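Local coordinates for probable signal peptide protein (Ralstonia solanacearum, PDB 2QGU) that binds a phospholipid, here dipalmitoyl phosphatidylethanolamine, and probably carries lipids as other MlaC-family proteins do, at residues 72-77 with 99-104; 163-166 with 171-174; 95-100 with 196-201. The protein carries 13 engineered substitutions. All blocks are in the same frame, centred on the assembly; numbering follows the deposited sequence. Where two conformers were deposited one is given.

Contact 1: residues 72-77 with 99-104; sequences ADFKRT and DGFKSL. Engineered in segment 99-104: Ser103 (natural residue Thr).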
loop_
_atom_site.group_PDB
_atom_site.type_symbol
_atom_site.label_atom_id
_atom_site.label_comp_id
_atom_site.label_asym_id
_atom_site.label_seq_id
_atom_site.Cartn_x
_atom_site.Cartn_y
_atom_site.Cartn_z
ATOM N N ALA A 72 -3.058 4.199 7.425
ATOM C CA ALA A 72 -1.893 3.405 7.065
ATOM C C ALA A 72 -0.637 3.924 7.754
ATOM O O ALA A 72 -0.606 5.060 8.231
ATOM C CB ALA A 72 -1.706 3.403 5.547
ATOM N N ASP A 73 0.386 3.077 7.811
ATOM C CA ASP A 73 1.708 3.479 8.282
ATOM C C ASP A 73 2.714 3.129 7.195
ATOM O O ASP A 73 3.434 2.120 7.277
ATOM C CB ASP A 73 2.053 2.797 9.611
ATOM C CG ASP A 73 3.387 3.258 10.191
ATOM O OD1 ASP A 73 4.081 4.097 9.567
ATOM O OD2 ASP A 73 3.741 2.770 11.281
ATOM N N PHE A 74 2.749 3.970 6.168
ATOM C CA PHE A 74 3.607 3.708 5.021
ATOM C C PHE A 74 5.095 3.907 5.328
ATOM O O PHE A 74 5.949 3.357 4.631
ATOM C CB PHE A 74 3.173 4.500 3.782
ATOM C CG PHE A 74 3.753 3.960 2.508
ATOM C CD1 PHE A 74 3.310 2.750 1.983
ATOM C CD2 PHE A 74 4.763 4.641 1.848
ATOM C CE1 PHE A 74 3.851 2.230 0.816
ATOM C CE2 PHE A 74 5.309 4.129 0.673
ATOM C CZ PHE A 74 4.854 2.919 0.157
ATOM N N LYS A 75 5.406 4.668 6.376
ATOM C CA LYS A 75 6.786 4.765 6.827
ATOM C C LYS A 75 7.273 3.380 7.257
ATOM O O LYS A 75 8.389 2.978 6.909
ATOM C CB LYS A 75 6.924 5.773 7.962
ATOM C CG LYS A 75 8.362 6.039 8.360
ATOM C CD LYS A 75 8.425 7.096 9.438
ATOM C CE LYS A 75 9.853 7.506 9.724
ATOM N NZ LYS A 75 9.904 8.462 10.869
ATOM N N ARG A 76 6.437 2.641 7.990
ATOM C CA ARG A 76 6.802 1.269 8.353
ATOM C C ARG A 76 6.977 0.377 7.123
ATOM O O ARG A 76 7.931 -0.389 7.049
ATOM C CB ARG A 76 5.830 0.630 9.353
ATOM C CG ARG A 76 6.288 -0.780 9.726
ATOM C CD ARG A 76 5.647 -1.376 10.959
ATOM N NE ARG A 76 6.220 -2.706 11.183
ATOM C CZ ARG A 76 5.664 -3.663 11.920
ATOM N NH1 ARG A 76 4.514 -3.455 12.542
ATOM N NH2 ARG A 76 6.270 -4.836 12.035
ATOM N N THR A 77 6.060 0.478 6.158
ATOM C CA THR A 77 6.193 -0.285 4.919
ATOM C C THR A 77 7.547 -0.020 4.268
ATOM O O THR A 77 8.214 -0.941 3.799
ATOM C CB THR A 77 5.089 0.073 3.918
ATOM O OG1 THR A 77 3.838 0.188 4.607
ATOM C CG2 THR A 77 4.983 -0.993 2.828
ATOM N N ASP A 99 8.495 8.711 -0.379
ATOM C CA ASP A 99 7.688 9.417 -1.369
ATOM C C ASP A 99 7.735 8.736 -2.737
ATOM O O ASP A 99 6.708 8.588 -3.400
ATOM C CB ASP A 99 8.128 10.879 -1.481
ATOM C CG ASP A 99 7.834 11.687 -0.223
ATOM O OD1 ASP A 99 7.121 11.189 0.674
ATOM O OD2 ASP A 99 8.320 12.834 -0.133
ATOM N N GLY A 100 8.928 8.306 -3.149
ATOM C CA GLY A 100 9.094 7.642 -4.445
ATOM C C GLY A 100 8.446 6.269 -4.489
ATOM O O GLY A 100 7.869 5.880 -5.504
ATOM N N PHE A 101 8.565 5.532 -3.387
ATOM C CA PHE A 101 7.939 4.217 -3.236
ATOM C C PHE A 101 6.406 4.349 -3.238
ATOM O O PHE A 101 5.715 3.610 -3.946
ATOM C CB PHE A 101 8.488 3.570 -1.952
ATOM C CG PHE A 101 8.037 2.149 -1.687
ATOM C CD1 PHE A 101 7.656 1.281 -2.709
ATOM C CD2 PHE A 101 8.068 1.668 -0.380
ATOM C CE1 PHE A 101 7.263 -0.029 -2.416
ATOM C CE2 PHE A 101 7.680 0.366 -0.078
ATOM C CZ PHE A 101 7.282 -0.482 -1.096
ATOM N N LYS A 102 5.885 5.324 -2.493
ATOM C CA LYS A 102 4.447 5.605 -2.489
ATOM C C LYS A 102 3.944 5.938 -3.896
ATOM O O LYS A 102 2.949 5.384 -4.355
ATOM C CB LYS A 102 4.129 6.733 -1.518
ATOM C CG LYS A 102 2.675 7.151 -1.496
ATOM C CD LYS A 102 2.468 8.274 -0.497
ATOM C CE LYS A 102 1.145 8.964 -0.722
ATOM N NZ LYS A 102 1.141 10.294 -0.048
ATOM N N SER A 103 4.639 6.840 -4.583
ATOM C CA SER A 103 4.278 7.179 -5.955
ATOM C C SER A 103 4.305 5.958 -6.877
ATOM O O SER A 103 3.405 5.781 -7.696
ATOM C CB SER A 103 5.204 8.278 -6.484
ATOM O OG SER A 103 5.029 8.469 -7.880
ATOM N N LEU A 104 5.333 5.123 -6.722
ATOM C CA LEU A 104 5.497 3.902 -7.508
ATOM C C LEU A 104 4.293 2.970 -7.358
ATOM O O LEU A 104 3.761 2.465 -8.347
ATOM C CB LEU A 104 6.801 3.193 -7.102
ATOM C CG LEU A 104 7.150 1.786 -7.604
ATOM C CD1 LEU A 104 7.381 1.769 -9.098
ATOM C CD2 LEU A 104 8.383 1.261 -6.886
#
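Phe74, Phe101 and Lys102 make this a buried helix-to-helix packing contact of the MlaC fold, joining the first turn of helix 74-82 to the middle of helix 91-114. The Phe74 side chain leaves its helix with CG anti to the backbone N (chi1 -163°) and drives the far end of its ring against the other helix. Phe74 CZ sits over one face of the Phe101 ring, displaced toward the rim, 3.5 Å from Phe101 CD2. The two rings are tilted by 43°, an oblique pairing with centroids 5.0 Å apart. On its own account Phe101 makes an edge-to-face contact with Phe181 of helix 173-188, which ties a third helix into the cluster. Beside this pair, Phe74 CE2 reaches the backbone of Lys102, 3.4 Å from Lys102 N. The aliphatic root of Lys102 adds to the apolar surface, while its extended chain carries NZ away to a salt bridge with Asp65. Phe74 also touches the bound phosphatidylethanolamine, so the same ring serves both the helix interface and the lipid pocket. Thr77 closes the contact at the Phe101 edge, where Thr77 O lies near the ring plane, 4.1 Å from Phe101 CE2.

Contact 2: residues 163-166 with 171-174; sequences VYDI and LWLS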
loop_
_atom_site.group_PDB
_atom_site.type_symbol
_atom_site.label_atom_id
_atom_site.label_comp_id
_atom_site.label_asym_id
_atom_site.label_seq_id
_atom_site.Cartn_x
_atom_site.Cartn_y
_atom_site.Cartn_z
ATOM N N VAL A 163 -2.772 0.114 8.833
ATOM C CA VAL A 163 -2.331 -0.884 7.857
ATOM C C VAL A 163 -0.905 -0.574 7.399
ATOM O O VAL A 163 -0.616 0.553 6.985
ATOM C CB VAL A 163 -3.261 -0.901 6.623
ATOM C CG1 VAL A 163 -2.755 -1.886 5.563
ATOM C CG2 VAL A 163 -4.698 -1.238 7.034
ATOM N N TYR A 164 -0.019 -1.562 7.470
ATOM C CA TYR A 164 1.357 -1.360 7.017
ATOM C C TYR A 164 1.820 -2.326 5.926
ATOM O O TYR A 164 2.954 -2.237 5.460
ATOM C CB TYR A 164 2.334 -1.329 8.203
ATOM C CG TYR A 164 2.552 -2.665 8.877
ATOM C CD1 TYR A 164 1.742 -3.076 9.942
ATOM C CD2 TYR A 164 3.577 -3.513 8.462
ATOM C CE1 TYR A 164 1.946 -4.307 10.560
ATOM C CE2 TYR A 164 3.789 -4.737 9.075
ATOM C CZ TYR A 164 2.974 -5.129 10.123
ATOM O OH TYR A 164 3.202 -6.344 10.729
ATOM N N ASP A 165 0.949 -3.241 5.514
ATOM C CA ASP A 165 1.271 -4.122 4.396
ATOM C C ASP A 165 -0.008 -4.659 3.790
ATOM O O ASP A 165 -1.049 -4.712 4.455
ATOM C CB ASP A 165 2.143 -5.286 4.864
ATOM C CG ASP A 165 3.070 -5.817 3.782
ATOM O OD1 ASP A 165 3.027 -5.337 2.627
ATOM O OD2 ASP A 165 3.854 -6.731 4.099
ATOM N N ILE A 166 0.080 -5.034 2.519
ATOM C CA ILE A 166 -1.045 -5.617 1.793
ATOM C C ILE A 166 -0.540 -6.816 1.006
ATOM O O ILE A 166 0.589 -6.813 0.506
ATOM C CB ILE A 166 -1.754 -4.575 0.871
ATOM C CG1 ILE A 166 -3.074 -5.134 0.314
ATOM C CG2 ILE A 166 -0.819 -4.074 -0.237
ATOM C CD1 ILE A 166 -3.950 -4.089 -0.389
ATOM N N LEU A 171 1.161 -12.496 -2.404
ATOM C CA LEU A 171 2.464 -11.926 -2.035
ATOM C C LEU A 171 2.327 -10.661 -1.196
ATOM O O LEU A 171 1.549 -9.781 -1.533
ATOM C CB LEU A 171 3.284 -11.601 -3.288
ATOM C CG LEU A 171 3.559 -12.725 -4.287
ATOM C CD1 LEU A 171 4.232 -12.149 -5.527
ATOM C CD2 LEU A 171 4.407 -13.811 -3.655
ATOM N N TRP A 172 3.112 -10.564 -0.124
ATOM C CA TRP A 172 3.146 -9.350 0.691
ATOM C C TRP A 172 4.010 -8.314 0.010
ATOM O O TRP A 172 5.179 -8.568 -0.270
ATOM C CB TRP A 172 3.699 -9.641 2.086
ATOM C CG TRP A 172 2.731 -10.385 2.934
ATOM C CD1 TRP A 172 2.800 -11.702 3.293
ATOM C CD2 TRP A 172 1.533 -9.867 3.518
ATOM N NE1 TRP A 172 1.716 -12.034 4.074
ATOM C CE2 TRP A 172 0.921 -10.927 4.225
ATOM C CE3 TRP A 172 0.915 -8.608 3.513
ATOM C CZ2 TRP A 172 -0.283 -10.769 4.926
ATOM C CZ3 TRP A 172 -0.284 -8.451 4.206
ATOM C CH2 TRP A 172 -0.871 -9.530 4.901
ATOM N N LEU A 173 3.444 -7.141 -0.242
ATOM C CA LEU A 173 4.189 -6.103 -0.957
ATOM C C LEU A 173 5.482 -5.690 -0.253
ATOM O O LEU A 173 6.503 -5.494 -0.912
ATOM C CB LEU A 173 3.308 -4.885 -1.252
ATOM C CG LEU A 173 2.201 -5.023 -2.309
ATOM C CD1 LEU A 173 1.784 -3.640 -2.781
ATOM C CD2 LEU A 173 2.609 -5.888 -3.508
ATOM N N SER A 174 5.467 -5.591 1.072
ATOM C CA SER A 174 6.699 -5.203 1.767
ATOM C C SER A 174 7.819 -6.210 1.519
ATOM O O SER A 174 8.988 -5.824 1.448
ATOM C CB SER A 174 6.480 -4.968 3.266
ATOM O OG SER A 174 6.374 -6.186 3.970
#
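A buried, hydrogen-bonded contact inside a beta hairpin, centred on Asp165 and Ser174 and backed by Ile166 with Leu173, joins strand 160-168 to strand 171-172 and the start of helix 173-188 at the edge of the antiparallel sheet of this MlaC fold. The helix begins straight after the second strand, with Trp172 at its N-cap position. Asp165 CG stands roughly anti to the backbone N (chi1 -151°), which turns the carboxylate to that first turn, where both oxygens are used. Asp165 OD1 accepts Ser174 N at 2.9 Å, met on the syn side and a little out of the carboxylate plane, and it also takes Ile166 N from the opposite face. Asp165 OD2 receives the Ser174 hydroxyl, donated by OG at 2.6 Å from above the plane. Three bonds thus fix the rotation of a buried acid, and its place at a helix start would probably favour the negative charge.

The Trp172 ring packs obliquely against Asp165 and Ile166, with Trp172 CE3 3.4 Å from Ile166 C; Arg153 of the adjacent strand forms a cation-pi interaction with the indole. The Ile166 and Leu173 side chains run alongside each other, with Ile166 CG2 3.7 Å from Leu173 CD1. Ile166 also comes close to the bound lipid. The hairpin itself is pinned by the backbone bond from Leu173 N to Ile166 O, 3.0 Å long and almost straight at 173°.

Contact 3: residues 95-100 with 196-201; sequences QQIQDG and QFLDER
Between Phe197 and Arg201, whose flat groups meet within helix 191-206, sits Leu198, the residue that meets Ile97 and Gly100 of the facing helix. Arg201 CG rests over one face of the Phe197 ring, 3.6 Å above its plane and shifted toward the rim, while Phe197 CE1 lies in plane at the edge of the Arg201 guanidinium. Neither of the two meets segment 95-100; Phe197 packs onto helix 173-188.

Across the interface the work is done by a single leucine branch. With its outer chain extended (chi2 173°), Leu198 pushes CD1 onto helix 91-114, where it lies 3.8 Å from Ile97 O and 3.9 Å from Ile97 CG2. The two side chains cross at about a right angle. Gly100, about one turn further along, presents only backbone, and its CA comes within 5.9 Å of Leu198 CA, a close approach for two packed helices. Asn202 ND2, just beyond the segment, donates to Gly100 O and bonds weakly to Leu198 O, adding a polar tie beside the apolar patch. Ile97 also touches Val191, Leu194 and Val195 of the same helix as Leu198.

The segments themselves therefore meet through dispersion and close fit alone, and no polar bond links the two; such a contact is held by shape more than by direction.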
loop_
_atom_site.group_PDB
_atom_site.type_symbol
_atom_site.label_atom_id
_atom_site.label_comp_id
_atom_site.label_asym_id
_atom_site.label_seq_id
_atom_site.Cartn_x
_atom_site.Cartn_y
_atom_site.Cartn_z
ATOM N N GLN A 95 12.950 10.189 3.471
ATOM C CA GLN A 95 11.747 10.856 2.983
ATOM C C GLN A 95 11.580 10.687 1.470
ATOM O O GLN A 95 10.486 10.378 0.992
ATOM C CB GLN A 95 11.750 12.341 3.363
ATOM C CG GLN A 95 10.417 13.033 3.111
ATOM C CD GLN A 95 9.284 12.412 3.906
ATOM O OE1 GLN A 95 8.340 11.847 3.338
ATOM N NE2 GLN A 95 9.379 12.494 5.224
ATOM N N GLN A 96 12.665 10.874 0.720
ATOM C CA GLN A 96 12.621 10.731 -0.737
ATOM C C GLN A 96 12.222 9.323 -1.158
ATOM O O GLN A 96 11.442 9.153 -2.098
ATOM C CB GLN A 96 13.968 11.093 -1.364
ATOM C CG GLN A 96 14.335 12.561 -1.205
ATOM C CD GLN A 96 15.736 12.884 -1.673
ATOM O OE1 GLN A 96 16.547 11.997 -1.935
ATOM N NE2 GLN A 96 16.032 14.172 -1.774
ATOM N N ILE A 97 12.770 8.328 -0.463
ATOM C CA ILE A 97 12.446 6.925 -0.740
ATOM C C ILE A 97 10.988 6.593 -0.409
ATOM O O ILE A 97 10.309 5.948 -1.208
ATOM C CB ILE A 97 13.456 5.961 -0.069
ATOM C CG1 ILE A 97 14.819 6.094 -0.758
ATOM C CG2 ILE A 97 12.977 4.505 -0.143
ATOM C CD1 ILE A 97 15.990 5.537 0.025
ATOM N N GLN A 98 10.508 7.036 0.751
ATOM C CA GLN A 98 9.095 6.849 1.077
ATOM C C GLN A 98 8.191 7.475 0.014
ATOM O O GLN A 98 7.240 6.842 -0.449
ATOM C CB GLN A 98 8.751 7.399 2.463
ATOM C CG GLN A 98 7.337 7.024 2.897
ATOM C CD GLN A 98 6.883 7.666 4.198
ATOM O OE1 GLN A 98 5.683 7.837 4.417
ATOM N NE2 GLN A 98 7.825 8.011 5.065
ATOM N N ASP A 99 8.495 8.711 -0.379
ATOM C CA ASP A 99 7.688 9.417 -1.369
ATOM C C ASP A 99 7.735 8.736 -2.737
ATOM O O ASP A 99 6.708 8.588 -3.400
ATOM C CB ASP A 99 8.128 10.879 -1.481
ATOM C CG ASP A 99 7.834 11.687 -0.223
ATOM O OD1 ASP A 99 7.121 11.189 0.674
ATOM O OD2 ASP A 99 8.320 12.834 -0.133
ATOM N N GLY A 100 8.928 8.306 -3.149
ATOM C CA GLY A 100 9.094 7.642 -4.445
ATOM C C GLY A 100 8.446 6.269 -4.489
ATOM O O GLY A 100 7.869 5.880 -5.504
ATOM N N GLN A 196 17.976 6.550 -7.195
ATOM C CA GLN A 196 18.082 6.577 -8.653
ATOM C C GLN A 196 17.101 5.597 -9.308
ATOM O O GLN A 196 16.407 5.949 -10.266
ATOM C CB GLN A 196 19.521 6.251 -9.065
ATOM C CG GLN A 196 19.807 6.312 -10.561
ATOM C CD GLN A 196 21.209 5.833 -10.894
ATOM O OE1 GLN A 196 21.572 4.690 -10.608
ATOM N NE2 GLN A 196 22.003 6.707 -11.501
ATOM N N PHE A 197 17.051 4.373 -8.786
ATOM C CA PHE A 197 16.151 3.336 -9.288
ATOM C C PHE A 197 14.686 3.754 -9.176
ATOM O O PHE A 197 13.911 3.577 -10.124
ATOM C CB PHE A 197 16.406 2.028 -8.531
ATOM C CG PHE A 197 15.399 0.940 -8.805
ATOM C CD1 PHE A 197 15.477 0.173 -9.966
ATOM C CD2 PHE A 197 14.402 0.652 -7.877
ATOM C CE1 PHE A 197 14.561 -0.845 -10.207
ATOM C CE2 PHE A 197 13.481 -0.366 -8.113
ATOM C CZ PHE A 197 13.564 -1.117 -9.278
ATOM N N LEU A 198 14.303 4.301 -8.024
ATOM C CA LEU A 198 12.917 4.737 -7.848
ATOM C C LEU A 198 12.550 5.857 -8.817
ATOM O O LEU A 198 11.449 5.868 -9.361
ATOM C CB LEU A 198 12.631 5.116 -6.393
ATOM C CG LEU A 198 12.610 3.937 -5.410
ATOM C CD1 LEU A 198 12.486 4.446 -3.980
ATOM C CD2 LEU A 198 11.490 2.948 -5.716
ATOM N N ASP A 199 13.488 6.773 -9.056
ATOM C CA ASP A 199 13.293 7.816 -10.061
ATOM C C ASP A 199 13.054 7.208 -11.445
ATOM O O ASP A 199 12.131 7.613 -12.160
ATOM C CB ASP A 199 14.492 8.768 -10.088
ATOM C CG ASP A 199 14.559 9.674 -8.870
ATOM O OD1 ASP A 199 13.626 9.657 -8.034
ATOM O OD2 ASP A 199 15.565 10.407 -8.740
ATOM N N GLU A 200 13.868 6.217 -11.807
ATOM C CA GLU A 200 13.699 5.508 -13.080
ATOM C C GLU A 200 12.332 4.835 -13.203
ATOM O O GLU A 200 11.677 4.932 -14.240
ATOM C CB GLU A 200 14.805 4.473 -13.262
ATOM C CG GLU A 200 16.181 5.076 -13.450
ATOM C CD GLU A 200 17.290 4.052 -13.320
ATOM O OE1 GLU A 200 16.990 2.843 -13.277
ATOM O OE2 GLU A 200 18.469 4.467 -13.246
ATOM N N ARG A 201 11.905 4.163 -12.136
ATOM C CA ARG A 201 10.633 3.443 -12.150
ATOM C C ARG A 201 9.454 4.394 -12.291
ATOM O O ARG A 201 8.518 4.129 -13.050
ATOM C CB ARG A 201 10.476 2.580 -10.895
ATOM C CG ARG A 201 11.408 1.377 -10.845
ATOM C CD ARG A 201 11.074 0.340 -11.922
ATOM N NE ARG A 201 12.149 -0.641 -12.064
ATOM C CZ ARG A 201 12.191 -1.613 -12.975
ATOM N NH1 ARG A 201 13.227 -2.443 -12.999
ATOM N NH2 ARG A 201 11.206 -1.769 -13.853
#

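In the fold
Contacts 1 and 2 lie near the centre of the chain, whereas contact 3, though its touching residues are mostly buried, has its centre about 15 Å from the chain's centre. Contacts 1 and 3 use overlapping parts of helix 91-114 and share Asp99 and Gly100: the helix packs on helix 74-82 in the one and on helix 191-206 in the other, and Leu104 links them by touching Leu198. Contact 2 meets contact 1 through a hydrogen bond from Thr77 OG1 to Tyr164 O, 2.7 Å. Aromatic packing governs contact 1, a carboxylate with hydrogen bonds governs contact 2, and aliphatic packing on bare backbone governs contact 3. Lipid lies beside the first two, not the third.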